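Local coordinates for NTF2 domain-containing protein (Chaetomium thermophilum, PDB 4X2H) that is of unknown function but has an NTF2-like fold and pairs with a second, different protein chain, at residues Y101-M109 against V156-K164. Sequence-based numbering, arbitrary orientation.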
ATOM      1  N   TYR B 101       9.046   9.878 -12.604  1.00 15.00           N
ATOM      2  CA  TYR B 101       9.969  10.004 -11.486  1.00 13.33           C
ATOM      3  C   TYR B 101      11.346  10.415 -12.001  1.00 16.36           C
ATOM      4  O   TYR B 101      11.879   9.785 -12.917  1.00 19.45           O
ATOM      5  CB  TYR B 101      10.038   8.689 -10.709  1.00 10.84           C
ATOM      6  CG  TYR B 101      10.878   8.772  -9.461  1.00 10.09           C
ATOM      7  CD1 TYR B 101      10.319   9.169  -8.254  1.00 10.50           C
ATOM      8  CD2 TYR B 101      12.229   8.465  -9.490  1.00  8.58           C
ATOM      9  CE1 TYR B 101      11.085   9.253  -7.109  1.00 12.92           C
ATOM     10  CE2 TYR B 101      13.002   8.545  -8.357  1.00  9.79           C
ATOM     11  CZ  TYR B 101      12.425   8.939  -7.167  1.00 11.17           C
ATOM     12  OH  TYR B 101      13.200   9.018  -6.036  1.00 11.16           O
ATOM     13  N   ARG B 102      11.906  11.480 -11.425  1.00 15.33           N
ATOM     14  CA  ARG B 102      13.141  12.074 -11.938  1.00 18.65           C
ATOM     15  C   ARG B 102      14.248  12.241 -10.906  1.00 17.06           C
ATOM     16  O   ARG B 102      15.365  12.614 -11.268  1.00 14.80           O
ATOM     17  CB  ARG B 102      12.869  13.457 -12.531  1.00 21.26           C
ATOM     18  CG  ARG B 102      11.750  13.519 -13.534  1.00 27.81           C
ATOM     19  CD  ARG B 102      11.831  14.792 -14.356  1.00 36.32           C
ATOM     20  NE  ARG B 102      11.202  14.626 -15.663  1.00 40.73           N
ATOM     21  CZ  ARG B 102      11.572  15.269 -16.766  1.00 41.81           C
ATOM     22  NH1 ARG B 102      12.579  16.134 -16.737  1.00 38.90           N
ATOM     23  NH2 ARG B 102      10.934  15.044 -17.904  1.00 43.07           N
ATOM     24  N   PHE B 103      13.964  12.015  -9.629  1.00 12.67           N
ATOM     25  CA  PHE B 103      14.971  12.339  -8.627  1.00 12.12           C
ATOM     26  C   PHE B 103      16.193  11.442  -8.771  1.00 15.01           C
ATOM     27  O   PHE B 103      16.080  10.217  -8.811  1.00 12.28           O
ATOM     28  CB  PHE B 103      14.434  12.237  -7.201  1.00 13.37           C
ATOM     29  CG  PHE B 103      15.459  12.609  -6.175  1.00 12.80           C
ATOM     30  CD1 PHE B 103      15.784  13.941  -5.969  1.00 16.17           C
ATOM     31  CD2 PHE B 103      16.141  11.641  -5.465  1.00 14.68           C
ATOM     32  CE1 PHE B 103      16.749  14.302  -5.051  1.00 18.37           C
ATOM     33  CE2 PHE B 103      17.113  11.995  -4.538  1.00 16.31           C
ATOM     34  CZ  PHE B 103      17.414  13.331  -4.334  1.00 16.95           C
ATOM     35  N   ALA B 104      17.354  12.089  -8.867  1.00 19.14           N
ATOM     36  CA  ALA B 104      18.651  11.425  -8.988  1.00 19.22           C
ATOM     37  C   ALA B 104      18.813  10.697 -10.325  1.00 15.06           C
ATOM     38  O   ALA B 104      19.780   9.970 -10.522  1.00 13.64           O
ATOM     39  CB  ALA B 104      18.860  10.451  -7.825  1.00 22.32           C
ATOM     40  N   ALA B 105      17.875  10.912 -11.241  1.00 14.25           N
ATOM     41  CA  ALA B 105      17.851  10.183 -12.501  1.00 17.54           C
ATOM     42  C   ALA B 105      18.997  10.591 -13.425  1.00 20.08           C
ATOM     43  O   ALA B 105      19.248  11.781 -13.603  1.00 19.31           O
ATOM     44  CB  ALA B 105      16.522  10.405 -13.207  1.00 18.27           C
ATOM     45  N   PRO B 106      19.696   9.605 -14.014  1.00 20.67           N
ATOM     46  CA  PRO B 106      20.620   9.938 -15.106  1.00 18.76           C
ATOM     47  C   PRO B 106      19.868  10.621 -16.231  1.00 18.08           C
ATOM     48  O   PRO B 106      18.759  10.198 -16.559  1.00 15.99           O
ATOM     49  CB  PRO B 106      21.162   8.575 -15.552  1.00 21.53           C
ATOM     50  CG  PRO B 106      20.945   7.671 -14.401  1.00 20.68           C
ATOM     51  CD  PRO B 106      19.713   8.165 -13.702  1.00 21.21           C
ATOM     52  N   GLN B 107      20.453  11.664 -16.811  1.00 19.09           N
ATOM     53  CA  GLN B 107      19.775  12.423 -17.846  1.00 16.05           C
ATOM     54  C   GLN B 107      19.284  11.518 -18.970  1.00 15.75           C
ATOM     55  O   GLN B 107      18.192  11.718 -19.504  1.00 17.63           O
ATOM     56  CB  GLN B 107      20.709  13.491 -18.408  1.00 16.07           C
ATOM     57  CG  GLN B 107      20.060  14.399 -19.420  1.00 20.73           C
ATOM     58  CD  GLN B 107      21.051  15.373 -20.021  1.00 19.23           C
ATOM     59  OE1 GLN B 107      22.201  15.446 -19.589  1.00 15.38           O
ATOM     60  NE2 GLN B 107      20.611  16.124 -21.023  1.00 23.73           N
ATOM     61  N   ARG B 108      20.094  10.523 -19.317  1.00 15.50           N
ATOM     62  CA  ARG B 108      19.786   9.627 -20.427  1.00 20.08           C
ATOM     63  C   ARG B 108      18.500   8.843 -20.175  1.00 19.43           C
ATOM     64  O   ARG B 108      17.778   8.507 -21.113  1.00 18.38           O
ATOM     65  CB  ARG B 108      20.949   8.658 -20.670  1.00 19.28           C
ATOM     66  CG  ARG B 108      21.204   7.707 -19.512  1.00 23.15           C
ATOM     67  CD  ARG B 108      22.406   6.808 -19.747  1.00 29.22           C
ATOM     68  NE  ARG B 108      22.700   6.005 -18.560  1.00 37.43           N
ATOM     69  CZ  ARG B 108      23.517   6.376 -17.575  1.00 39.95           C
ATOM     70  NH1 ARG B 108      24.151   7.543 -17.626  1.00 35.96           N
ATOM     71  NH2 ARG B 108      23.703   5.573 -16.533  1.00 41.88           N
ATOM     72  N   MET B 109      18.214   8.559 -18.908  1.00 17.08           N
ATOM     73  CA  MET B 109      17.028   7.785 -18.558  1.00 22.32           C
ATOM     74  C   MET B 109      15.769   8.623 -18.721  1.00 21.98           C
ATOM     75  O   MET B 109      14.695   8.093 -19.007  1.00 22.38           O
ATOM     76  CB  MET B 109      17.132   7.261 -17.126  1.00 20.05           C
ATOM     77  CG  MET B 109      18.137   6.133 -16.962  1.00 20.58           C
ATOM     78  SD  MET B 109      17.664   4.653 -17.877  1.00 30.25           S
ATOM     79  CE  MET B 109      16.253   4.097 -16.918  1.00 31.66           C
ATOM     80  N   VAL B 156      11.003   3.125  -5.689  1.00 11.15           N
ATOM     81  CA  VAL B 156      11.562   4.055  -6.674  1.00 10.03           C
ATOM     82  C   VAL B 156      12.601   3.334  -7.541  1.00 11.73           C
ATOM     83  O   VAL B 156      13.127   2.287  -7.152  1.00 12.11           O
ATOM     84  CB  VAL B 156      12.203   5.292  -5.998  1.00 10.31           C
ATOM     85  CG1 VAL B 156      11.142   6.136  -5.298  1.00 13.72           C
ATOM     86  CG2 VAL B 156      13.287   4.879  -5.015  1.00 11.32           C
ATOM     87  N   PRO B 157      12.884   3.874  -8.738  1.00 12.79           N
ATOM     88  CA  PRO B 157      13.839   3.226  -9.645  1.00 12.36           C
ATOM     89  C   PRO B 157      15.248   3.116  -9.068  1.00 14.87           C
ATOM     90  O   PRO B 157      15.724   4.058  -8.433  1.00 17.97           O
ATOM     91  CB  PRO B 157      13.843   4.148 -10.868  1.00 16.33           C
ATOM     92  CG  PRO B 157      12.570   4.884 -10.811  1.00 16.80           C
ATOM     93  CD  PRO B 157      12.251   5.050  -9.358  1.00 11.18           C
ATOM     94  N   ASN B 158      15.897   1.978  -9.284  1.00 13.28           N
ATOM     95  CA  ASN B 158      17.322   1.845  -8.994  1.00 14.00           C
ATOM     96  C   ASN B 158      18.113   2.229 -10.234  1.00 14.26           C
ATOM     97  O   ASN B 158      18.266   1.423 -11.151  1.00 16.65           O
ATOM     98  CB  ASN B 158      17.674   0.420  -8.560  1.00 16.02           C
ATOM     99  CG  ASN B 158      19.128   0.284  -8.121  1.00 15.17           C
ATOM    100  OD1 ASN B 158      19.951   1.177  -8.350  1.00 17.66           O
ATOM    101  ND2 ASN B 158      19.451  -0.841  -7.497  1.00 16.50           N
ATOM    102  N   TRP B 159      18.612   3.462 -10.261  1.00 13.26           N
ATOM    103  CA  TRP B 159      19.298   3.983 -11.439  1.00 14.33           C
ATOM    104  C   TRP B 159      20.600   3.239 -11.729  1.00 18.57           C
ATOM    105  O   TRP B 159      21.104   3.284 -12.849  1.00 21.74           O
ATOM    106  CB  TRP B 159      19.600   5.474 -11.271  1.00 12.21           C
ATOM    107  CG  TRP B 159      18.402   6.321 -10.995  1.00 13.80           C
ATOM    108  CD1 TRP B 159      18.210   7.137  -9.918  1.00 12.05           C
ATOM    109  CD2 TRP B 159      17.220   6.437 -11.801  1.00 11.38           C
ATOM    110  NE1 TRP B 159      16.991   7.759 -10.008  1.00 14.92           N
ATOM    111  CE2 TRP B 159      16.363   7.347 -11.154  1.00 12.79           C
ATOM    112  CE3 TRP B 159      16.809   5.868 -13.009  1.00 15.81           C
ATOM    113  CZ2 TRP B 159      15.113   7.696 -11.670  1.00 13.80           C
ATOM    114  CZ3 TRP B 159      15.570   6.218 -13.522  1.00 12.45           C
ATOM    115  CH2 TRP B 159      14.736   7.121 -12.850  1.00 16.16           C
ATOM    116  N   ASP B 160      21.140   2.562 -10.722  1.00 15.61           N
ATOM    117  CA  ASP B 160      22.417   1.868 -10.866  1.00 18.09           C
ATOM    118  C   ASP B 160      22.258   0.479 -11.476  1.00 20.47           C
ATOM    119  O   ASP B 160      23.248  -0.132 -11.886  1.00 25.08           O
ATOM    120  CB  ASP B 160      23.116   1.760  -9.508  1.00 20.61           C
ATOM    121  CG  ASP B 160      23.466   3.117  -8.921  1.00 23.19           C
ATOM    122  OD1 ASP B 160      23.923   3.994  -9.687  1.00 20.67           O
ATOM    123  OD2 ASP B 160      23.275   3.309  -7.700  1.00 22.39           O
ATOM    124  N   VAL B 161      21.020  -0.006 -11.546  1.00 18.83           N
ATOM    125  CA  VAL B 161      20.738  -1.354 -12.037  1.00 19.65           C
ATOM    126  C   VAL B 161      19.872  -1.328 -13.295  1.00 20.99           C
ATOM    127  O   VAL B 161      20.111  -2.091 -14.231  1.00 22.44           O
ATOM    128  CB  VAL B 161      20.040  -2.208 -10.944  1.00 19.12           C
ATOM    129  CG1 VAL B 161      19.502  -3.518 -11.517  1.00 20.60           C
ATOM    130  CG2 VAL B 161      21.011  -2.493  -9.813  1.00 21.04           C
ATOM    131  N   LEU B 162      18.869  -0.456 -13.318  1.00 19.96           N
ATOM    132  CA  LEU B 162      17.970  -0.359 -14.469  1.00 22.99           C
ATOM    133  C   LEU B 162      18.729  -0.086 -15.761  1.00 28.51           C
ATOM    134  O   LEU B 162      19.375   0.951 -15.907  1.00 28.79           O
ATOM    135  CB  LEU B 162      16.926   0.738 -14.249  1.00 20.57           C
ATOM    136  CG  LEU B 162      15.770   0.379 -13.316  1.00 22.01           C
ATOM    137  CD1 LEU B 162      14.946   1.611 -13.004  1.00 18.46           C
ATOM    138  CD2 LEU B 162      14.890  -0.701 -13.931  1.00 23.84           C
ATOM    139  N   GLU B 163      18.635  -1.032 -16.692  1.00 34.96           N
ATOM    140  CA  GLU B 163      19.304  -0.943 -17.989  1.00 43.86           C
ATOM    141  C   GLU B 163      20.814  -0.748 -17.847  1.00 44.27           C
ATOM    142  O   GLU B 163      21.467  -0.168 -18.715  1.00 46.64           O
ATOM    143  CB  GLU B 163      18.683   0.181 -18.821  1.00 50.54           C
ATOM    144  CG  GLU B 163      17.408  -0.256 -19.525  1.00 55.25           C
ATOM    145  CD  GLU B 163      16.397   0.857 -19.665  1.00 57.91           C
ATOM    146  OE1 GLU B 163      15.194   0.549 -19.804  1.00 57.99           O
ATOM    147  OE2 GLU B 163      16.802   2.039 -19.641  1.00 59.22           O
ATOM    148  N   LYS B 164      21.361  -1.253 -16.748  1.00 42.59           N
ATOM    149  CA  LYS B 164      22.803  -1.317 -16.567  1.00 42.46           C
ATOM    150  C   LYS B 164      23.311  -2.578 -17.261  1.00 43.11           C
ATOM    151  O   LYS B 164      23.043  -3.685 -16.793  1.00 37.87           O
ATOM    152  CB  LYS B 164      23.166  -1.332 -15.080  1.00 43.57           C
ATOM    153  CG  LYS B 164      24.666  -1.365 -14.781  1.00 46.79           C
ATOM    154  CD  LYS B 164      25.408  -0.143 -15.319  1.00 50.60           C
ATOM    155  CE  LYS B 164      24.933   1.163 -14.689  1.00 52.91           C
ATOM    156  NZ  LYS B 164      25.201   1.225 -13.224  1.00 54.22           N
TER
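W159 packs its indole against A105 and P106, joining the type II turn R102–A105 and the start of helix 107-112 to the loop that leaves strand 145-157 of the NTF2-like fold. One polar bond crosses: indole NE1 donates to F103 O (2.9 Å, N-H...O 152°), the carbonyl at the second position of the turn; the donor is tilted from the carbonyl plane and the oxygen from the indole plane. Over one indole face, A105 CA makes a CH-pi contact 3.6 Å from the five-membered ring's centroid, while P157 CB backs the opposite face. P106 CD packs at 3.5 Å on W159 CG. Placing CG anti to the carbonyl carbon (chi1 -56°) slides the ring into this slot. With an alanine here, F103 O would probably lose this donor and a gap would open between A105 and P157. Apolar packing continues at Y101, whose CD2 approaches P157 CD at 3.4 Å; W159 CZ2 meets the phenol edge in its plane, and V156 CG1 reaches Y101 CZ obliquely. The Y101 ring also packs on Y36 of helix 34-39 and M122 of strand 122-135. At the helix, P106 is the N-cap residue, while M109, bent at chi2 and chi3, brings CE to the indole edge and near L162 CB. Its sulfur, SD, lies 3.3 Å from E163 OE2, a carboxylate oxygen hydrogen-bonded to H113 NE2.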